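Local coordinates for protein carboxylic ester hydrolase (Aspergillus niger, PDB 7K4O) that hydrolyses ester bonds of tannins as a probably secreted serine esterase of the tannase family, presumably releasing gallic acid, at residues C269-D274 and N535-D540; R429-V434 and C515-R520; I437-Q442 and E449-W454. One frame throughout, in Å; residues are numbered along the deposited sequence.

Contact 1. Residues C269-D274 and N535-D540; sequences CLLDFD and NQRSID
R537 and D272 face each other end-on, the guanidinium presenting NH1 and NH2 to the two carboxylate oxygens. Both bonds, R537 NH1 to D272 OD2 and R537 NH2 to D272 OD1, are 2.9 Å long and nearly straight. Each oxygen accepts through its syn lone pair, and the two planes lie only 13° apart, so the pair closes as a flat, bidentate salt bridge. Such a two-pronged grip fixes the rotation of both groups, although both residues are exposed.

Beside this polar pair L271 supplies the apolar part. Its CD1 lies over one face of the guanidinium, 4.0 Å above the plane, and also packs 3.7 Å from the carbonyl O of R537. The CB of L271 comes to 3.8 Å from R537 NH2, the two side chains running past one another in opposite senses. A bend at chi3 (78°) in R537, after an extended start, turns the guanidinium toward D272.

Behind R537 the start of its helix is capped. N535 is the N-cap residue, and its OD1 accepts from S538 N at 3.0 Å and from S538 OG at 2.9 Å, the two donors arriving from opposite faces of the amide plane. S538 OG is also hydrogen-bonded to R265. Within the same helix Q536 NE2 bonds to D540 OD1 at 2.9 Å, from above the carboxylate plane.

The contact thus joins the C-terminal turn of helix 266-272 to the first turn of helix 536-541. Helix 266-272 is itself tied to helix 238-252 by the C252-C269 disulfide, while R537 and S538 also touch L268, one turn earlier on helix 266-272.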
loop_
_atom_site.group_PDB
_atom_site.type_symbol
_atom_site.label_atom_id
_atom_site.label_comp_id
_atom_site.label_asym_id
_atom_site.label_seq_id
_atom_site.Cartn_x
_atom_site.Cartn_y
_atom_site.Cartn_z
ATOM N N CYS A 269 -12.324 19.688 -2.882
ATOM C CA CYS A 269 -12.118 20.144 -1.499
ATOM C C CYS A 269 -10.846 20.999 -1.439
ATOM O O CYS A 269 -10.854 22.151 -0.921
ATOM C CB CYS A 269 -12.057 18.951 -0.582
ATOM S SG CYS A 269 -12.201 19.344 1.159
ATOM N N LEU A 270 -9.752 20.465 -1.962
ATOM C CA LEU A 270 -8.448 21.168 -1.913
ATOM C C LEU A 270 -8.538 22.472 -2.700
ATOM O O LEU A 270 -7.946 23.482 -2.256
ATOM C CB LEU A 270 -7.388 20.246 -2.518
ATOM C CG LEU A 270 -5.990 20.844 -2.621
ATOM C CD1 LEU A 270 -5.468 21.104 -1.212
ATOM C CD2 LEU A 270 -5.081 19.883 -3.408
ATOM N N LEU A 271 -9.268 22.481 -3.804
ATOM C CA LEU A 271 -9.369 23.665 -4.679
ATOM C C LEU A 271 -10.290 24.727 -4.032
ATOM O O LEU A 271 -9.993 25.914 -4.216
ATOM C CB LEU A 271 -9.916 23.263 -6.042
ATOM C CG LEU A 271 -8.973 22.502 -6.967
ATOM C CD1 LEU A 271 -9.803 21.821 -8.032
ATOM C CD2 LEU A 271 -7.929 23.407 -7.620
ATOM N N ASP A 272 -11.381 24.339 -3.385
ATOM C CA ASP A 272 -12.509 25.274 -3.154
ATOM C C ASP A 272 -12.793 25.535 -1.679
ATOM O O ASP A 272 -13.608 26.419 -1.451
ATOM C CB ASP A 272 -13.771 24.770 -3.851
ATOM C CG ASP A 272 -13.646 24.790 -5.355
ATOM O OD1 ASP A 272 -12.810 25.548 -5.872
ATOM O OD2 ASP A 272 -14.375 24.018 -6.016
ATOM N N PHE A 273 -12.245 24.808 -0.711
ATOM C CA PHE A 273 -12.568 25.026 0.710
ATOM C C PHE A 273 -11.391 25.635 1.462
ATOM O O PHE A 273 -10.273 25.062 1.450
ATOM C CB PHE A 273 -12.996 23.735 1.373
ATOM C CG PHE A 273 -13.325 23.923 2.822
ATOM C CD1 PHE A 273 -14.346 24.803 3.199
ATOM C CD2 PHE A 273 -12.637 23.256 3.816
ATOM C CE1 PHE A 273 -14.662 24.978 4.540
ATOM C CE2 PHE A 273 -12.946 23.442 5.153
ATOM C CZ PHE A 273 -13.960 24.312 5.516
ATOM N N ASP A 274 -11.639 26.768 2.135
ATOM C CA ASP A 274 -10.618 27.466 2.952
ATOM C C ASP A 274 -10.849 27.131 4.407
ATOM O O ASP A 274 -11.903 27.552 4.954
ATOM C CB ASP A 274 -10.706 28.973 2.740
ATOM C CG ASP A 274 -9.588 29.753 3.420
ATOM O OD1 ASP A 274 -8.956 29.224 4.344
ATOM O OD2 ASP A 274 -9.385 30.906 3.017
ATOM N N ASN A 535 -12.735 16.426 -15.688
ATOM C CA ASN A 535 -12.724 17.810 -15.131
ATOM C C ASN A 535 -11.277 18.270 -15.012
ATOM O O ASN A 535 -10.577 17.812 -14.103
ATOM C CB ASN A 535 -13.449 17.852 -13.812
ATOM C CG ASN A 535 -13.601 19.260 -13.283
ATOM O OD1 ASN A 535 -12.802 19.683 -12.484
ATOM N ND2 ASN A 535 -14.616 19.992 -13.741
ATOM N N GLN A 536 -10.822 19.054 -15.968
ATOM C CA GLN A 536 -9.405 19.459 -16.074
ATOM C C GLN A 536 -8.933 20.129 -14.784
ATOM O O GLN A 536 -7.796 19.873 -14.356
ATOM C CB GLN A 536 -9.176 20.357 -17.274
ATOM C CG GLN A 536 -7.700 20.542 -17.583
ATOM C CD GLN A 536 -7.104 19.220 -18.028
ATOM O OE1 GLN A 536 -7.519 18.636 -19.036
ATOM N NE2 GLN A 536 -6.124 18.743 -17.272
ATOM N N ARG A 537 -9.732 21.001 -14.205
ATOM C CA ARG A 537 -9.334 21.730 -12.987
ATOM C C ARG A 537 -9.041 20.719 -11.869
ATOM O O ARG A 537 -8.038 20.877 -11.126
ATOM C CB ARG A 537 -10.463 22.705 -12.619
ATOM C CG ARG A 537 -10.113 23.699 -11.531
ATOM C CD ARG A 537 -11.238 24.754 -11.423
ATOM N NE ARG A 537 -12.382 24.229 -10.700
ATOM C CZ ARG A 537 -12.636 24.418 -9.394
ATOM N NH1 ARG A 537 -13.676 23.829 -8.847
ATOM N NH2 ARG A 537 -11.894 25.209 -8.633
ATOM N N SER A 538 -9.888 19.710 -11.705
ATOM C CA SER A 538 -9.674 18.660 -10.682
ATOM C C SER A 538 -8.406 17.869 -11.038
ATOM O O SER A 538 -7.627 17.616 -10.123
ATOM C CB SER A 538 -10.880 17.764 -10.586
ATOM O OG SER A 538 -11.984 18.458 -10.025
ATOM N N ILE A 539 -8.264 17.456 -12.298
ATOM C CA ILE A 539 -7.099 16.620 -12.698
ATOM C C ILE A 539 -5.839 17.403 -12.346
ATOM O O ILE A 539 -4.907 16.820 -11.783
ATOM C CB ILE A 539 -7.184 16.248 -14.174
ATOM C CG1 ILE A 539 -8.341 15.268 -14.384
ATOM C CG2 ILE A 539 -5.864 15.739 -14.714
ATOM C CD1 ILE A 539 -8.745 15.150 -15.812
ATOM N N ASP A 540 -5.824 18.703 -12.652
ATOM C CA ASP A 540 -4.608 19.537 -12.438
ATOM C C ASP A 540 -4.287 19.605 -10.954
ATOM O O ASP A 540 -3.091 19.742 -10.627
ATOM C CB ASP A 540 -4.770 20.940 -13.013
ATOM C CG ASP A 540 -4.822 21.021 -14.519
ATOM O OD1 ASP A 540 -4.565 20.007 -15.220
ATOM O OD2 ASP A 540 -5.222 22.112 -15.008
#

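Contact 2. Residues R429-V434 and C515-R520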
loop_
_atom_site.group_PDB
_atom_site.type_symbol
_atom_site.label_atom_id
_atom_site.label_comp_id
_atom_site.label_asym_id
_atom_site.label_seq_id
_atom_site.Cartn_x
_atom_site.Cartn_y
_atom_site.Cartn_z
ATOM N N ARG A 429 0.710 10.209 -9.081
ATOM C CA ARG A 429 1.998 10.594 -9.670
ATOM C C ARG A 429 2.654 9.433 -10.423
ATOM O O ARG A 429 3.232 9.631 -11.481
ATOM C CB ARG A 429 2.952 11.162 -8.618
ATOM C CG ARG A 429 4.194 11.729 -9.309
ATOM C CD ARG A 429 5.133 12.370 -8.286
ATOM N NE ARG A 429 6.266 12.979 -8.927
ATOM C CZ ARG A 429 6.328 14.261 -9.340
ATOM N NH1 ARG A 429 5.318 15.094 -9.135
ATOM N NH2 ARG A 429 7.422 14.716 -9.926
ATOM N N TYR A 430 2.629 8.242 -9.845
ATOM C CA TYR A 430 3.304 7.101 -10.505
ATOM C C TYR A 430 2.595 6.745 -11.807
ATOM O O TYR A 430 3.276 6.479 -12.816
ATOM C CB TYR A 430 3.392 5.897 -9.580
ATOM C CG TYR A 430 4.137 4.761 -10.224
ATOM C CD1 TYR A 430 5.495 4.862 -10.535
ATOM C CD2 TYR A 430 3.476 3.589 -10.598
ATOM C CE1 TYR A 430 6.177 3.837 -11.183
ATOM C CE2 TYR A 430 4.143 2.547 -11.213
ATOM C CZ TYR A 430 5.488 2.668 -11.508
ATOM O OH TYR A 430 6.103 1.630 -12.146
ATOM N N TRP A 431 1.263 6.712 -11.789
ATOM C CA TRP A 431 0.519 6.398 -13.031
ATOM C C TRP A 431 0.879 7.432 -14.093
ATOM O O TRP A 431 1.140 7.085 -15.269
ATOM C CB TRP A 431 -0.978 6.339 -12.727
ATOM C CG TRP A 431 -1.858 5.985 -13.884
ATOM C CD1 TRP A 431 -2.399 4.751 -14.140
ATOM C CD2 TRP A 431 -2.383 6.881 -14.883
ATOM N NE1 TRP A 431 -3.233 4.818 -15.230
ATOM C CE2 TRP A 431 -3.221 6.104 -15.721
ATOM C CE3 TRP A 431 -2.243 8.248 -15.165
ATOM C CZ2 TRP A 431 -3.910 6.663 -16.788
ATOM C CZ3 TRP A 431 -2.930 8.790 -16.224
ATOM C CH2 TRP A 431 -3.728 7.994 -17.037
ATOM N N GLU A 432 0.993 8.699 -13.712
ATOM C CA GLU A 432 1.376 9.730 -14.703
ATOM C C GLU A 432 2.820 9.571 -15.193
ATOM O O GLU A 432 3.088 9.856 -16.343
ATOM C CB GLU A 432 1.180 11.122 -14.090
ATOM C CG GLU A 432 -0.251 11.493 -13.707
ATOM C CD GLU A 432 -1.192 11.721 -14.879
ATOM O OE1 GLU A 432 -0.738 11.619 -16.015
ATOM O OE2 GLU A 432 -2.384 12.026 -14.606
ATOM N N SER A 433 3.722 9.127 -14.321
ATOM C CA SER A 433 5.135 8.852 -14.659
ATOM C C SER A 433 5.156 7.767 -15.716
ATOM O O SER A 433 5.878 7.898 -16.744
ATOM C CB SER A 433 5.940 8.458 -13.444
ATOM O OG SER A 433 6.119 9.616 -12.623
ATOM N N VAL A 434 4.433 6.679 -15.465
ATOM C CA VAL A 434 4.394 5.541 -16.409
ATOM C C VAL A 434 3.812 6.010 -17.744
ATOM O O VAL A 434 4.388 5.710 -18.831
ATOM C CB VAL A 434 3.618 4.354 -15.819
ATOM C CG1 VAL A 434 3.482 3.231 -16.833
ATOM C CG2 VAL A 434 4.301 3.815 -14.589
ATOM N N CYS A 515 -14.699 5.219 -10.094
ATOM C CA CYS A 515 -14.210 5.800 -11.361
ATOM C C CYS A 515 -12.705 5.535 -11.528
ATOM O O CYS A 515 -11.967 5.577 -10.516
ATOM C CB CYS A 515 -14.448 7.313 -11.406
ATOM S SG CYS A 515 -16.220 7.716 -11.362
ATOM N N ALA A 516 -12.306 5.241 -12.747
ATOM C CA ALA A 516 -10.908 5.037 -13.165
ATOM C C ALA A 516 -10.314 6.391 -13.489
ATOM O O ALA A 516 -10.866 7.132 -14.326
ATOM C CB ALA A 516 -10.814 4.145 -14.372
ATOM N N TRP A 517 -9.191 6.684 -12.855
ATOM C CA TRP A 517 -8.354 7.854 -13.189
ATOM C C TRP A 517 -8.178 7.907 -14.686
ATOM O O TRP A 517 -7.942 6.890 -15.331
ATOM C CB TRP A 517 -6.984 7.729 -12.470
ATOM C CG TRP A 517 -6.091 8.903 -12.707
ATOM C CD1 TRP A 517 -5.093 9.015 -13.615
ATOM C CD2 TRP A 517 -6.222 10.202 -12.091
ATOM N NE1 TRP A 517 -4.577 10.290 -13.594
ATOM C CE2 TRP A 517 -5.270 11.036 -12.689
ATOM C CE3 TRP A 517 -7.108 10.743 -11.152
ATOM C CZ2 TRP A 517 -5.152 12.388 -12.360
ATOM C CZ3 TRP A 517 -6.964 12.073 -10.789
ATOM C CH2 TRP A 517 -6.019 12.875 -11.415
ATOM N N PRO A 518 -8.207 9.078 -15.354
ATOM C CA PRO A 518 -8.347 10.414 -14.746
ATOM C C PRO A 518 -9.765 10.977 -14.613
ATOM O O PRO A 518 -9.905 12.163 -14.295
ATOM C CB PRO A 518 -7.590 11.272 -15.763
ATOM C CG PRO A 518 -7.901 10.633 -17.087
ATOM C CD PRO A 518 -7.938 9.152 -16.780
ATOM N N LEU A 519 -10.765 10.114 -14.759
ATOM C CA LEU A 519 -12.157 10.517 -14.493
ATOM C C LEU A 519 -12.339 10.638 -12.985
ATOM O O LEU A 519 -11.649 9.958 -12.184
ATOM C CB LEU A 519 -13.112 9.480 -15.113
ATOM C CG LEU A 519 -12.962 9.281 -16.624
ATOM C CD1 LEU A 519 -13.870 8.148 -17.090
ATOM C CD2 LEU A 519 -13.285 10.568 -17.379
ATOM N N ARG A 520 -13.284 11.484 -12.568
ATOM C CA ARG A 520 -13.660 11.644 -11.148
ATOM C C ARG A 520 -15.160 11.398 -10.976
ATOM O O ARG A 520 -15.919 11.626 -11.935
ATOM C CB ARG A 520 -13.391 13.064 -10.624
ATOM C CG ARG A 520 -12.029 13.663 -10.882
ATOM C CD ARG A 520 -10.871 12.812 -10.430
ATOM N NE ARG A 520 -10.893 12.447 -9.033
ATOM C CZ ARG A 520 -10.747 11.180 -8.589
ATOM N NH1 ARG A 520 -10.609 10.167 -9.444
ATOM N NH2 ARG A 520 -10.738 10.951 -7.308
#
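The indole of W517 stands with its edge against one face of the W431 indole, a T-shaped (edge-to-face) pair with planes at 81° and with 4.6 Å between the W517 five-membered and W431 six-membered ring centroids. W517 CD1 makes the closest approach, 3.3 Å from W431 CE3, and sits toward the rim of that face. At the same edge of W517, in its ring plane, lies E432 OE2, while E432 CD lies at the edge of the W431 ring, in the plane of that ring. P518 CB lies 3.8 Å above the plane of the W517 ring, toward the rim of one face. P518 CD also approaches W431, at 4.4 Å from CH2.

In the α/β-hydrolase fold to which the tannase family is assigned, this contact packs helix 425-438 against the loop between strands 511-514 and 520-524. Strand 455-460, the outermost of the main sheet at this end, runs close by: W431 touches L457, and its NE1 donates to the carbonyl of Y455. W517 in turn pairs through its backbone with L457, so both tryptophans are held to the same strand.

The cis peptide before P518 turns the loop directly after W517. On the helix, E432 follows W431, and a bend at its second torsion brings its carboxylate to the indole N-H.

That carboxylate is buried but well supplied with donors: OE1 pairs with R435 NE and OE2 is hydrogen-bonded to Y444 OH as well, an environment that would probably keep it ionised. W517 NE1 donates to E432 OE2 over 3.0 Å at 151°, the oxygen lying in the indole plane but the donor standing 48° above the carboxylate plane.

Contact 3. Residues I437-Q442 and E449-W454; sequences IMYPNQ and EALNEW
The Y439 ring lies flat against A450, whose CB sits over one face, 3.7 Å from the ring centroid and 15° off its normal, a CH-pi contact. The opposite face of the ring is covered by M438 CB of its own segment, so the phenol is sandwiched between the two. Y439 CE2 also touches L451, 4.0 Å from L451 CB. With CG anti to the carbonyl carbon (chi1 -58°), the tyrosine reaches over A450 and carries its hydroxyl to W454.

There W454 NE1 donates to Y439 OH over 3.0 Å, a nearly straight bond at 167° with the oxygen close to the indole plane. The indole is thus met at its edge, and M438 adds a Met-aromatic contact on the same ring: M438 SD lies 3.7 Å from W454 CZ2, also at the edge.

Two consecutive helices are joined here by a tight turn: helix 425-438 ends at M438, a type I beta turn runs from Y439 to Q442, and helix 444-452 sets off in a steeply different direction. W454 follows this second helix, just before strand 455-460 of the main sheet, and its ring stacks on H405 of helix 402-406.

E449 OE2, on the second helix, and E453 OE1, farther along the chain, are zinc ligands, and the ion lies about 4 Å from the nearest atom of the Y439 side chain. Over the W454 indole, L451 CD1 of the same segment packs 3.2 Å above one face, toward the rim.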
loop_
_atom_site.group_PDB
_atom_site.type_symbol
_atom_site.label_atom_id
_atom_site.label_comp_id
_atom_site.label_asym_id
_atom_site.label_seq_id
_atom_site.Cartn_x
_atom_site.Cartn_y
_atom_site.Cartn_z
ATOM N N ILE A 437 6.369 8.183 -19.675
ATOM C CA ILE A 437 7.570 7.465 -20.143
ATOM C C ILE A 437 7.215 6.469 -21.235
ATOM O O ILE A 437 8.011 6.318 -22.208
ATOM C CB ILE A 437 8.267 6.795 -18.931
ATOM C CG1 ILE A 437 8.929 7.855 -18.046
ATOM C CG2 ILE A 437 9.236 5.720 -19.364
ATOM C CD1 ILE A 437 10.178 8.431 -18.630
ATOM N N MET A 438 6.093 5.782 -21.103
ATOM C CA MET A 438 5.779 4.683 -22.025
ATOM C C MET A 438 5.069 5.207 -23.270
ATOM O O MET A 438 5.139 4.514 -24.267
ATOM C CB MET A 438 4.951 3.637 -21.321
ATOM C CG MET A 438 5.831 2.875 -20.329
ATOM S SD MET A 438 5.003 1.483 -19.644
ATOM C CE MET A 438 4.981 0.409 -21.102
ATOM N N TYR A 439 4.415 6.354 -23.199
ATOM C CA TYR A 439 3.663 6.891 -24.367
ATOM C C TYR A 439 4.079 8.337 -24.614
ATOM O O TYR A 439 3.265 9.246 -24.493
ATOM C CB TYR A 439 2.169 6.762 -24.088
ATOM C CG TYR A 439 1.758 5.342 -23.825
ATOM C CD1 TYR A 439 1.734 4.416 -24.858
ATOM C CD2 TYR A 439 1.465 4.904 -22.548
ATOM C CE1 TYR A 439 1.421 3.075 -24.628
ATOM C CE2 TYR A 439 1.137 3.572 -22.308
ATOM C CZ TYR A 439 1.128 2.662 -23.346
ATOM O OH TYR A 439 0.780 1.335 -23.100
ATOM N N PRO A 440 5.362 8.578 -24.884
ATOM C CA PRO A 440 5.873 9.956 -24.882
ATOM C C PRO A 440 5.444 10.835 -26.056
ATOM O O PRO A 440 5.615 12.058 -25.963
ATOM C CB PRO A 440 7.384 9.787 -25.007
ATOM C CG PRO A 440 7.567 8.438 -25.654
ATOM C CD PRO A 440 6.400 7.586 -25.186
ATOM N N ASN A 441 4.952 10.264 -27.142
ATOM C CA ASN A 441 4.721 11.194 -28.290
ATOM C C ASN A 441 3.219 11.377 -28.527
ATOM O O ASN A 441 2.851 11.720 -29.652
ATOM C CB ASN A 441 5.501 10.731 -29.518
ATOM C CG ASN A 441 6.990 10.739 -29.251
ATOM O OD1 ASN A 441 7.658 9.733 -29.497
ATOM N ND2 ASN A 441 7.508 11.850 -28.741
ATOM N N GLN A 442 2.407 11.205 -27.485
ATOM C CA GLN A 442 0.945 11.294 -27.572
ATOM C C GLN A 442 0.458 12.376 -26.620
ATOM O O GLN A 442 1.083 12.619 -25.568
ATOM C CB GLN A 442 0.375 9.912 -27.265
ATOM C CG GLN A 442 0.818 8.877 -28.281
ATOM C CD GLN A 442 0.459 7.475 -27.849
ATOM O OE1 GLN A 442 1.313 6.607 -27.781
ATOM N NE2 GLN A 442 -0.819 7.226 -27.622
ATOM N N GLU A 449 -5.521 6.752 -22.516
ATOM C CA GLU A 449 -6.308 5.606 -23.034
ATOM C C GLU A 449 -5.378 4.417 -23.235
ATOM O O GLU A 449 -5.793 3.287 -22.911
ATOM C CB GLU A 449 -6.970 5.975 -24.357
ATOM C CG GLU A 449 -7.888 4.855 -24.863
ATOM C CD GLU A 449 -7.212 3.671 -25.558
ATOM O OE1 GLU A 449 -6.138 3.906 -26.173
ATOM O OE2 GLU A 449 -7.805 2.503 -25.595
ATOM N N ALA A 450 -4.193 4.630 -23.776
ATOM C CA ALA A 450 -3.257 3.518 -24.051
ATOM C C ALA A 450 -2.861 2.855 -22.720
ATOM O O ALA A 450 -2.931 1.595 -22.603
ATOM C CB ALA A 450 -2.062 3.995 -24.815
ATOM N N LEU A 451 -2.543 3.657 -21.701
ATOM C CA LEU A 451 -2.149 3.068 -20.396
ATOM C C LEU A 451 -3.340 2.357 -19.724
ATOM O O LEU A 451 -3.173 1.280 -19.112
ATOM C CB LEU A 451 -1.605 4.160 -19.488
ATOM C CG LEU A 451 -1.051 3.652 -18.143
ATOM C CD1 LEU A 451 0.018 2.587 -18.329
ATOM C CD2 LEU A 451 -0.464 4.823 -17.354
ATOM N N ASN A 452 -4.531 2.941 -19.829
ATOM C CA ASN A 452 -5.780 2.430 -19.227
ATOM C C ASN A 452 -6.233 1.120 -19.887
ATOM O O ASN A 452 -7.128 0.466 -19.312
ATOM C CB ASN A 452 -6.889 3.499 -19.211
ATOM C CG ASN A 452 -6.780 4.395 -17.989
ATOM O OD1 ASN A 452 -6.192 3.996 -16.975
ATOM N ND2 ASN A 452 -7.299 5.636 -18.071
ATOM N N GLU A 453 -5.610 0.696 -20.950
ATOM C CA GLU A 453 -5.874 -0.679 -21.471
ATOM C C GLU A 453 -5.327 -1.732 -20.485
ATOM O O GLU A 453 -5.774 -2.899 -20.545
ATOM C CB GLU A 453 -5.172 -0.897 -22.801
ATOM C CG GLU A 453 -5.728 -0.090 -23.990
ATOM C CD GLU A 453 -4.951 -0.287 -25.277
ATOM O OE1 GLU A 453 -5.241 0.408 -26.262
ATOM O OE2 GLU A 453 -3.997 -1.087 -25.289
ATOM N N TRP A 454 -4.352 -1.416 -19.637
ATOM C CA TRP A 454 -3.671 -2.467 -18.840
ATOM C C TRP A 454 -3.286 -2.028 -17.415
ATOM O O TRP A 454 -2.987 -2.884 -16.596
ATOM C CB TRP A 454 -2.479 -3.044 -19.617
ATOM C CG TRP A 454 -1.430 -2.028 -19.918
ATOM C CD1 TRP A 454 -1.432 -1.171 -20.976
ATOM C CD2 TRP A 454 -0.243 -1.727 -19.142
ATOM N NE1 TRP A 454 -0.303 -0.382 -20.959
ATOM C CE2 TRP A 454 0.423 -0.677 -19.826
ATOM C CE3 TRP A 454 0.338 -2.239 -17.976
ATOM C CZ2 TRP A 454 1.634 -0.134 -19.386
ATOM C CZ3 TRP A 454 1.504 -1.627 -17.510
ATOM C CH2 TRP A 454 2.131 -0.627 -18.216
#

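How the contacts relate
Contact 2 is the buried one, while contacts 1 and 3 lie farther out and are partly buried. Contacts 2 and 3 share helix 425-438 and meet directly: W431 packs on L451, and W517 O probably accepts a hydrogen bond from N452 ND2. Contact 1 touches contact 2 through I539 and S538, which pack on segment 515-520, but stays about 10 Å from contact 3 at the nearest atoms. The chemistry follows the setting. Exposed side chains form a charged pair in contact 1, paired indoles and a carboxylate fill contact 2, and contact 3 joins aromatic packing to a zinc site at the surface.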